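Local coordinates for DUF3013 family protein (Enterococcus faecalis, PDB 3NAT) that is of unknown function, being a member of the DUF3013 family that folds as an alpha-beta half sandwich, at residues Y12-Q16 / K101-F107; R42-E46 / G118-L123; D70-N76 / Y87-Y93. One frame throughout, in Å; residues are numbered along the deposited sequence.

Contact 1 (Y12-Q16 / K101-F107)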
loop_
_atom_site.group_PDB
_atom_site.type_symbol
_atom_site.label_atom_id
_atom_site.label_comp_id
_atom_site.label_asym_id
_atom_site.label_seq_id
_atom_site.Cartn_x
_atom_site.Cartn_y
_atom_site.Cartn_z
ATOM N N TYR A 12 9.392 -17.263 -9.083
ATOM C CA TYR A 12 9.849 -16.477 -10.211
ATOM C C TYR A 12 10.881 -15.448 -9.778
ATOM O O TYR A 12 11.909 -15.266 -10.429
ATOM C CB TYR A 12 8.689 -15.782 -10.903
ATOM C CG TYR A 12 9.134 -15.141 -12.185
ATOM C CD1 TYR A 12 9.308 -13.774 -12.278
ATOM C CD2 TYR A 12 9.421 -15.912 -13.293
ATOM C CE1 TYR A 12 9.729 -13.192 -13.453
ATOM C CE2 TYR A 12 9.841 -15.341 -14.466
ATOM C CZ TYR A 12 9.996 -13.984 -14.541
ATOM O OH TYR A 12 10.419 -13.420 -15.714
ATOM N N LEU A 13 10.597 -14.767 -8.679
ATOM C CA LEU A 13 11.549 -13.823 -8.115
ATOM C C LEU A 13 12.853 -14.514 -7.755
ATOM O O LEU A 13 13.916 -14.160 -8.252
ATOM C CB LEU A 13 10.964 -13.167 -6.875
ATOM C CG LEU A 13 9.942 -12.076 -7.163
ATOM C CD1 LEU A 13 9.361 -11.547 -5.868
ATOM C CD2 LEU A 13 10.602 -10.967 -7.959
ATOM N N GLU A 14 12.758 -15.506 -6.883
ATOM C CA GLU A 14 13.926 -16.243 -6.451
ATOM C C GLU A 14 14.791 -16.628 -7.649
ATOM O O GLU A 14 16.006 -16.416 -7.658
ATOM C CB GLU A 14 13.486 -17.484 -5.698
ATOM C CG GLU A 14 14.614 -18.180 -4.998
ATOM C CD GLU A 14 14.127 -19.309 -4.124
ATOM O OE1 GLU A 14 14.920 -20.235 -3.853
ATOM O OE2 GLU A 14 12.945 -19.270 -3.715
ATOM N N GLU A 15 14.142 -17.175 -8.666
ATOM C CA GLU A 15 14.798 -17.554 -9.904
ATOM C C GLU A 15 15.516 -16.367 -10.551
ATOM O O GLU A 15 16.725 -16.398 -10.772
ATOM C CB GLU A 15 13.751 -18.135 -10.856
ATOM C CG GLU A 15 14.286 -18.687 -12.164
ATOM C CD GLU A 15 13.174 -19.209 -13.068
ATOM O OE1 GLU A 15 11.991 -19.162 -12.657
ATOM O OE2 GLU A 15 13.481 -19.666 -14.190
ATOM N N GLN A 16 14.769 -15.313 -10.850
ATOM C CA GLN A 16 15.328 -14.154 -11.538
ATOM C C GLN A 16 16.422 -13.455 -10.743
ATOM O O GLN A 16 17.412 -13.000 -11.309
ATOM C CB GLN A 16 14.220 -13.172 -11.886
ATOM C CG GLN A 16 13.185 -13.784 -12.794
ATOM C CD GLN A 16 13.832 -14.512 -13.936
ATOM O OE1 GLN A 16 13.794 -15.736 -13.998
ATOM N NE2 GLN A 16 14.461 -13.767 -14.836
ATOM N N LYS A 101 4.084 -10.577 -15.844
ATOM C CA LYS A 101 5.476 -10.970 -15.874
ATOM C C LYS A 101 6.352 -9.747 -16.128
ATOM O O LYS A 101 7.400 -9.587 -15.507
ATOM C CB LYS A 101 5.676 -12.004 -16.973
ATOM C CG LYS A 101 7.034 -12.665 -16.996
ATOM C CD LYS A 101 7.090 -13.664 -18.129
ATOM C CE LYS A 101 8.433 -13.630 -18.819
ATOM N NZ LYS A 101 9.511 -14.169 -17.952
ATOM N N ALA A 102 5.900 -8.881 -17.032
ATOM C CA ALA A 102 6.669 -7.707 -17.452
ATOM C C ALA A 102 7.040 -6.824 -16.282
ATOM O O ALA A 102 8.094 -6.195 -16.271
ATOM C CB ALA A 102 5.898 -6.908 -18.480
ATOM N N VAL A 103 6.152 -6.770 -15.303
ATOM C CA VAL A 103 6.389 -6.003 -14.096
ATOM C C VAL A 103 7.420 -6.685 -13.216
ATOM O O VAL A 103 8.327 -6.040 -12.697
ATOM C CB VAL A 103 5.113 -5.888 -13.284
ATOM C CG1 VAL A 103 5.395 -5.225 -11.944
ATOM C CG2 VAL A 103 4.073 -5.133 -14.078
ATOM N N LEU A 104 7.262 -7.987 -13.020
ATOM C CA LEU A 104 8.240 -8.735 -12.255
ATOM C C LEU A 104 9.598 -8.536 -12.899
ATOM O O LEU A 104 10.604 -8.378 -12.220
ATOM C CB LEU A 104 7.898 -10.220 -12.239
ATOM C CG LEU A 104 7.073 -10.787 -11.081
ATOM C CD1 LEU A 104 7.405 -10.083 -9.794
ATOM C CD2 LEU A 104 5.596 -10.683 -11.358
ATOM N N ASP A 105 9.619 -8.542 -14.223
ATOM C CA ASP A 105 10.869 -8.445 -14.960
ATOM C C ASP A 105 11.461 -7.050 -14.917
ATOM O O ASP A 105 12.659 -6.895 -14.709
ATOM C CB ASP A 105 10.658 -8.877 -16.402
ATOM C CG ASP A 105 10.567 -10.378 -16.543
ATOM O OD1 ASP A 105 10.994 -11.067 -15.597
ATOM O OD2 ASP A 105 10.083 -10.865 -17.593
ATOM N N GLY A 106 10.624 -6.039 -15.117
ATOM C CA GLY A 106 11.075 -4.662 -15.052
ATOM C C GLY A 106 11.633 -4.384 -13.672
ATOM O O GLY A 106 12.581 -3.617 -13.482
ATOM N N PHE A 107 11.035 -5.030 -12.690
ATOM C CA PHE A 107 11.485 -4.888 -11.326
ATOM C C PHE A 107 12.916 -5.394 -11.198
ATOM O O PHE A 107 13.803 -4.677 -10.742
ATOM C CB PHE A 107 10.557 -5.666 -10.417
ATOM C CG PHE A 107 11.037 -5.764 -9.014
ATOM C CD1 PHE A 107 10.747 -4.761 -8.097
ATOM C CD2 PHE A 107 11.763 -6.868 -8.596
ATOM C CE1 PHE A 107 11.175 -4.858 -6.781
ATOM C CE2 PHE A 107 12.204 -6.972 -7.279
ATOM C CZ PHE A 107 11.906 -5.966 -6.371
HETATM O O HOH W 1 13.767 -11.124 -15.246
#
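Y12 and the pair K101 and D105 make the polar half of this contact. The phenol oxygen donates to D105 and accepts from K101: Y12 OH lies 2.4 Å from D105 OD1 and 2.5 Å from K101 NZ, both shorter than usual and neither literal at this resolution. D105 OD1 comes in at the edge of the Y12 ring, near its plane, and the carboxylate plane is turned 42° from that of the ring. K101 sits one helical turn before D105, and its chain bends near the end to bring NZ back to the phenol and to a weak salt bridge with D105 OD2, 3.4 Å away. The lysine charge may also offset E154, whose carboxylate lies close to that of D105. A water extends the network, accepting from Q16 NE2 and donating to D105 OD1.

The apolar half is built on L104, whose CB packs 3.7 Å from Y12 CE1 and whose CD1 lies 3.8 Å from L13 CD2. With its CG anti to the backbone N (chi1 -171°), Y12 can reach across to the other helix, while Q16 CG covers one face of the ring from its own helix. L13 CD2 also reaches F107 CD2. Leucine methyls fill the apolar side, away from the charges, whereas tyrosine serves both halves, its ring apolar and its hydroxyl polar.

The short axes approach to 10.7 Å and cross at -37°; most touching residues are buried, and the interface joins helix 9-20 to the start of helix 101-125 within the helical layer of the half sandwich.

Contact 2 (R42-E46 / G118-L123); sequences RLYAE and GQSDLL
Q119 turns its amide towards the backbone of Y44, whose carbonyl O lies beyond the end of the group that carries OE1 and NE2. Y44 O is 3.4 Å from Q119 OE1 and 3.6 Å from Q119 NE2; the first pair are both acceptors, and neither makes a hydrogen bond, so the amide merely packs against the strand. A bend at chi2 (65°) folds the glutamine chain back towards Y44. The other flat groups lie on the far side of the strand, where the Y44 side chain points away from the helix. There the Y44 hydroxyl stands over one face of the R42 guanidinium, near its rim, and R42 forms a salt bridge with E69 of the adjoining strand.

Towards the helix the strand presents L43 and A45, and here the contact is apolar. L43 CD1 lies against helix backbone, 3.7 Å from Q119 N and 3.8 Å from G118 C, an approach made easy because G118 carries no side chain there. With CG anti to the backbone N (chi1 -173°), L122 extends towards the strand and brings CD2 to 3.5 Å from A45 CB. The same methyl reaches L43 CB at 4.2 Å. L123 CD1 touches A45 CB more loosely, at 4.1 Å. Alanine is short enough to receive both leucines, while F134 backs L122 from a loop and L126 adds to the cover of A45.

The strand and helix axes approach to 9.1 Å and run roughly parallel, 31° apart. Such packing of small and branched aliphatic residues between a helix and one face of a sheet is characteristic of two-layer alpha/beta folds; here it joins the C-terminal part of helix 101-125 to the end of strand 36-46.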
loop_
_atom_site.group_PDB
_atom_site.type_symbol
_atom_site.label_atom_id
_atom_site.label_comp_id
_atom_site.label_asym_id
_atom_site.label_seq_id
_atom_site.Cartn_x
_atom_site.Cartn_y
_atom_site.Cartn_z
ATOM N N ARG A 42 21.423 -5.901 0.577
ATOM C CA ARG A 42 22.526 -5.384 1.382
ATOM C C ARG A 42 23.714 -4.963 0.541
ATOM O O ARG A 42 24.228 -5.748 -0.244
ATOM C CB ARG A 42 23.002 -6.423 2.397
ATOM C CG ARG A 42 22.047 -6.685 3.531
ATOM C CD ARG A 42 21.740 -8.159 3.618
ATOM N NE ARG A 42 21.657 -8.615 4.998
ATOM C CZ ARG A 42 21.813 -9.883 5.365
ATOM N NH1 ARG A 42 21.724 -10.223 6.644
ATOM N NH2 ARG A 42 22.064 -10.810 4.448
ATOM N N LEU A 43 24.155 -3.725 0.723
ATOM C CA LEU A 43 25.423 -3.274 0.161
ATOM C C LEU A 43 26.500 -3.202 1.242
ATOM O O LEU A 43 26.225 -2.856 2.388
ATOM C CB LEU A 43 25.267 -1.907 -0.507
ATOM C CG LEU A 43 24.268 -1.835 -1.663
ATOM C CD1 LEU A 43 24.277 -0.462 -2.326
ATOM C CD2 LEU A 43 24.566 -2.918 -2.684
ATOM N N TYR A 44 27.729 -3.539 0.871
ATOM C CA TYR A 44 28.860 -3.399 1.777
ATOM C C TYR A 44 29.909 -2.471 1.179
ATOM O O TYR A 44 30.001 -2.321 -0.037
ATOM C CB TYR A 44 29.475 -4.761 2.090
ATOM C CG TYR A 44 28.504 -5.742 2.710
ATOM C CD1 TYR A 44 28.191 -5.684 4.061
ATOM C CD2 TYR A 44 27.908 -6.729 1.945
ATOM C CE1 TYR A 44 27.301 -6.588 4.630
ATOM C CE2 TYR A 44 27.024 -7.635 2.503
ATOM C CZ TYR A 44 26.722 -7.561 3.845
ATOM O OH TYR A 44 25.837 -8.464 4.395
ATOM N N ALA A 45 30.689 -1.838 2.045
ATOM C CA ALA A 45 31.778 -0.972 1.611
ATOM C C ALA A 45 32.799 -0.825 2.729
ATOM O O ALA A 45 32.460 -0.894 3.911
ATOM C CB ALA A 45 31.252 0.385 1.178
ATOM N N GLU A 46 34.056 -0.628 2.346
ATOM C CA GLU A 46 35.139 -0.540 3.311
ATOM C C GLU A 46 35.295 0.891 3.818
ATOM O O GLU A 46 35.438 1.824 3.029
ATOM C CB GLU A 46 36.439 -1.034 2.677
ATOM C CG GLU A 46 37.588 -1.193 3.650
ATOM C CD GLU A 46 38.878 -1.567 2.955
ATOM O OE1 GLU A 46 39.961 -1.318 3.533
ATOM O OE2 GLU A 46 38.806 -2.101 1.825
ATOM N N GLY A 118 23.522 2.514 -6.673
ATOM C CA GLY A 118 23.647 2.468 -5.231
ATOM C C GLY A 118 25.087 2.301 -4.804
ATOM O O GLY A 118 25.627 3.121 -4.073
ATOM N N GLN A 119 25.719 1.237 -5.270
ATOM C CA GLN A 119 27.088 0.936 -4.878
ATOM C C GLN A 119 28.026 2.081 -5.249
ATOM O O GLN A 119 28.956 2.392 -4.517
ATOM C CB GLN A 119 27.546 -0.361 -5.532
ATOM C CG GLN A 119 28.874 -0.857 -5.038
ATOM C CD GLN A 119 28.828 -1.250 -3.587
ATOM O OE1 GLN A 119 28.750 -2.435 -3.242
ATOM N NE2 GLN A 119 28.866 -0.255 -2.720
ATOM N N SER A 120 27.770 2.711 -6.389
ATOM C CA SER A 120 28.542 3.872 -6.804
ATOM C C SER A 120 28.415 4.961 -5.738
ATOM O O SER A 120 29.396 5.320 -5.096
ATOM C CB SER A 120 28.047 4.379 -8.162
ATOM O OG SER A 120 28.854 5.429 -8.666
ATOM N N ASP A 121 27.196 5.461 -5.553
ATOM C CA ASP A 121 26.893 6.477 -4.555
ATOM C C ASP A 121 27.473 6.182 -3.165
ATOM O O ASP A 121 27.864 7.105 -2.443
ATOM C CB ASP A 121 25.377 6.683 -4.463
ATOM C CG ASP A 121 24.795 7.315 -5.718
ATOM O OD1 ASP A 121 25.586 7.703 -6.604
ATOM O OD2 ASP A 121 23.551 7.431 -5.822
ATOM N N LEU A 122 27.527 4.905 -2.788
ATOM C CA LEU A 122 28.068 4.523 -1.486
ATOM C C LEU A 122 29.555 4.815 -1.393
ATOM O O LEU A 122 30.004 5.486 -0.470
ATOM C CB LEU A 122 27.820 3.044 -1.180
ATOM C CG LEU A 122 28.225 2.664 0.249
ATOM C CD1 LEU A 122 27.538 3.600 1.232
ATOM C CD2 LEU A 122 27.882 1.235 0.577
ATOM N N LEU A 123 30.322 4.299 -2.344
ATOM C CA LEU A 123 31.745 4.607 -2.403
ATOM C C LEU A 123 32.005 6.119 -2.439
ATOM O O LEU A 123 32.954 6.607 -1.827
ATOM C CB LEU A 123 32.399 3.913 -3.600
ATOM C CG LEU A 123 32.745 2.436 -3.394
ATOM C CD1 LEU A 123 33.194 2.195 -1.966
ATOM C CD2 LEU A 123 31.577 1.536 -3.716
#

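Contact 3 (D70-N76 / Y87-Y93)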
loop_
_atom_site.group_PDB
_atom_site.type_symbol
_atom_site.label_atom_id
_atom_site.label_comp_id
_atom_site.label_asym_id
_atom_site.label_seq_id
_atom_site.Cartn_x
_atom_site.Cartn_y
_atom_site.Cartn_z
ATOM N N ASP A 70 18.325 -2.661 2.964
ATOM C CA ASP A 70 17.015 -2.109 2.644
ATOM C C ASP A 70 16.078 -3.212 2.156
ATOM O O ASP A 70 16.486 -4.364 2.010
ATOM C CB ASP A 70 17.130 -0.992 1.604
ATOM C CG ASP A 70 16.071 0.081 1.780
ATOM O OD1 ASP A 70 14.982 -0.227 2.312
ATOM O OD2 ASP A 70 16.334 1.238 1.387
ATOM N N GLY A 71 14.823 -2.855 1.912
ATOM C CA GLY A 71 13.829 -3.822 1.487
ATOM C C GLY A 71 12.777 -3.253 0.553
ATOM O O GLY A 71 12.381 -2.079 0.665
ATOM N N LEU A 72 12.329 -4.104 -0.370
ATOM C CA LEU A 72 11.297 -3.771 -1.344
ATOM C C LEU A 72 10.125 -4.735 -1.178
ATOM O O LEU A 72 10.313 -5.947 -1.202
ATOM C CB LEU A 72 11.871 -3.866 -2.754
ATOM C CG LEU A 72 13.065 -2.957 -3.060
ATOM C CD1 LEU A 72 14.353 -3.552 -2.532
ATOM C CD2 LEU A 72 13.181 -2.710 -4.550
ATOM N N LEU A 73 8.917 -4.209 -1.014
ATOM C CA LEU A 73 7.790 -5.052 -0.608
ATOM C C LEU A 73 6.689 -5.263 -1.648
ATOM O O LEU A 73 6.255 -4.333 -2.318
ATOM C CB LEU A 73 7.165 -4.498 0.667
ATOM C CG LEU A 73 6.177 -5.417 1.378
ATOM C CD1 LEU A 73 6.928 -6.558 2.047
ATOM C CD2 LEU A 73 5.392 -4.624 2.401
ATOM N N PHE A 74 6.225 -6.501 -1.755
ATOM C CA PHE A 74 5.064 -6.817 -2.568
ATOM C C PHE A 74 3.905 -7.122 -1.642
ATOM O O PHE A 74 4.043 -7.938 -0.729
ATOM C CB PHE A 74 5.351 -8.038 -3.415
ATOM C CG PHE A 74 6.329 -7.791 -4.513
ATOM C CD1 PHE A 74 5.909 -7.272 -5.724
ATOM C CD2 PHE A 74 7.665 -8.091 -4.348
ATOM C CE1 PHE A 74 6.806 -7.048 -6.753
ATOM C CE2 PHE A 74 8.568 -7.871 -5.370
ATOM C CZ PHE A 74 8.138 -7.346 -6.576
ATOM N N TYR A 75 2.762 -6.485 -1.869
ATOM C CA TYR A 75 1.654 -6.636 -0.939
ATOM C C TYR A 75 0.313 -6.695 -1.629
ATOM O O TYR A 75 0.133 -6.141 -2.716
ATOM C CB TYR A 75 1.639 -5.484 0.057
ATOM C CG TYR A 75 1.251 -4.160 -0.563
ATOM C CD1 TYR A 75 0.005 -3.591 -0.327
ATOM C CD2 TYR A 75 2.121 -3.490 -1.400
ATOM C CE1 TYR A 75 -0.355 -2.376 -0.897
ATOM C CE2 TYR A 75 1.768 -2.284 -1.980
ATOM C CZ TYR A 75 0.536 -1.722 -1.715
ATOM O OH TYR A 75 0.200 -0.516 -2.297
ATOM N N ASN A 76 -0.624 -7.376 -0.977
ATOM C CA ASN A 76 -2.014 -7.389 -1.404
ATOM C C ASN A 76 -2.745 -6.259 -0.710
ATOM O O ASN A 76 -2.852 -6.258 0.508
ATOM C CB ASN A 76 -2.671 -8.714 -1.040
ATOM C CG ASN A 76 -4.073 -8.840 -1.602
ATOM O OD1 ASN A 76 -4.703 -7.849 -1.964
ATOM N ND2 ASN A 76 -4.567 -10.068 -1.682
ATOM N N TYR A 87 9.950 0.813 3.726
ATOM C CA TYR A 87 10.598 0.196 2.586
ATOM C C TYR A 87 10.973 1.198 1.518
ATOM O O TYR A 87 10.555 2.352 1.555
ATOM C CB TYR A 87 9.683 -0.850 1.983
ATOM C CG TYR A 87 9.041 -1.754 2.999
ATOM C CD1 TYR A 87 9.600 -2.990 3.313
ATOM C CD2 TYR A 87 7.868 -1.381 3.639
ATOM C CE1 TYR A 87 9.005 -3.830 4.238
ATOM C CE2 TYR A 87 7.269 -2.213 4.568
ATOM C CZ TYR A 87 7.842 -3.436 4.863
ATOM O OH TYR A 87 7.248 -4.264 5.788
ATOM N N LEU A 88 11.760 0.731 0.557
ATOM C CA LEU A 88 12.231 1.555 -0.542
ATOM C C LEU A 88 11.065 1.811 -1.496
ATOM O O LEU A 88 10.818 2.947 -1.888
ATOM C CB LEU A 88 13.360 0.820 -1.260
ATOM C CG LEU A 88 14.473 1.585 -1.961
ATOM C CD1 LEU A 88 14.792 0.936 -3.291
ATOM C CD2 LEU A 88 14.104 3.027 -2.152
ATOM N N VAL A 89 10.361 0.736 -1.852
ATOM C CA VAL A 89 9.173 0.770 -2.694
ATOM C C VAL A 89 8.187 -0.201 -2.103
ATOM O O VAL A 89 8.568 -1.143 -1.403
ATOM C CB VAL A 89 9.429 0.225 -4.116
ATOM C CG1 VAL A 89 8.827 1.143 -5.160
ATOM C CG2 VAL A 89 10.896 -0.003 -4.356
ATOM N N THR A 90 6.919 -0.004 -2.429
ATOM C CA THR A 90 5.870 -0.862 -1.924
ATOM C C THR A 90 4.978 -1.191 -3.100
ATOM O O THR A 90 4.140 -0.394 -3.490
ATOM C CB THR A 90 5.083 -0.153 -0.815
ATOM O OG1 THR A 90 5.791 -0.286 0.420
ATOM C CG2 THR A 90 3.747 -0.768 -0.629
ATOM N N ILE A 91 5.173 -2.371 -3.670
ATOM C CA ILE A 91 4.519 -2.744 -4.916
ATOM C C ILE A 91 3.314 -3.637 -4.699
ATOM O O ILE A 91 3.438 -4.749 -4.188
ATOM C CB ILE A 91 5.483 -3.477 -5.840
ATOM C CG1 ILE A 91 6.743 -2.636 -6.046
ATOM C CG2 ILE A 91 4.799 -3.790 -7.163
ATOM C CD1 ILE A 91 7.750 -3.279 -6.935
ATOM N N PRO A 92 2.137 -3.148 -5.100
ATOM C CA PRO A 92 0.888 -3.888 -4.919
ATOM C C PRO A 92 0.725 -4.930 -6.006
ATOM O O PRO A 92 1.122 -4.693 -7.148
ATOM C CB PRO A 92 -0.182 -2.805 -5.077
ATOM C CG PRO A 92 0.443 -1.792 -5.998
ATOM C CD PRO A 92 1.929 -1.829 -5.730
ATOM N N TYR A 93 0.155 -6.073 -5.647
ATOM C CA TYR A 93 -0.191 -7.089 -6.621
ATOM C C TYR A 93 -1.660 -7.433 -6.431
ATOM O O TYR A 93 -2.248 -7.080 -5.404
ATOM C CB TYR A 93 0.697 -8.318 -6.459
ATOM C CG TYR A 93 0.503 -9.062 -5.158
ATOM C CD1 TYR A 93 1.293 -8.785 -4.049
ATOM C CD2 TYR A 93 -0.469 -10.054 -5.043
ATOM C CE1 TYR A 93 1.116 -9.472 -2.857
ATOM C CE2 TYR A 93 -0.651 -10.748 -3.855
ATOM C CZ TYR A 93 0.142 -10.451 -2.768
ATOM O OH TYR A 93 -0.042 -11.133 -1.587
HETATM O O HOH W 2 -2.568 -12.008 -1.442
#
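Segments 70-76 and 87-93 run parallel, their short strand axes 21° apart, and are laced by five backbone hydrogen bonds in which L73 and Y75 each use both N and O: L73 N to V89 O, L73 O to I91 N, Y75 N to I91 O and Y75 O to Y93 N, with G71 O taking L88 N at the N-terminal end of the pairing. D70 OD1 accepts from G71 N, 2.7 Å away.

F74 and I91 point to the helix-covered face and lie side by side, F74 CD1 3.8 Å from I91 CB; F107 packs edge-to-face on F74 and also meets I91. On the same side L72 CD2 lies 3.5 Å from V89 CG2. Beta-branched and aromatic residues suit such a sheet core. Strand 90-92 is the outermost strand on its side of the four-stranded mixed sheet within this chain, parallel to its neighbour 65-75 although the others pair antiparallel, and no helix intervenes in the connection between the two.

L73, T90, Y75 and P92 face the other way. L73 CD2 makes a CH-pi contact over the face of the Y87 ring, 4.0 Å from its centroid, while G71 O lies at that ring's edge. Placing its CG between the backbone N and the carbonyl carbon (chi1 70°), Y75 swings its ring across to the neighbouring strand, P92 CA over one face and P92 CB 3.6 Å from Y75 CZ. P77 of the second subunit packs on Y75, a zinc ion lies near, and T90 O binds a citrate probably from the crystallisation liquor. Y93 turns one ring face to N76 CA; its OH hydrogen-bonds H35 O and takes a water proton, and that water accepts from N76 ND2, while N76 OD1 binds Q78 N.

Overall arrangement
From the N terminus, helix 9-20 opens contact 1, which closes only when the chain reaches the start of helix 101-125. Before that, strand 36-46 opens contact 2, closed near the far end of the same helix, so contacts 1 and 2 cross along the chain, their centres about 24 Å apart on opposite sides of the chain's centre. Contact 3, strand 65-75 with the segment leading into and past strand 90-92, closes a short loop nested inside both. Contacts 1 and 3 touch through the side chains of F107 and L13, so the helices are joined to the sheet there, while strands 36-46 and 65-75 are neighbours and connect contacts 2 and 3.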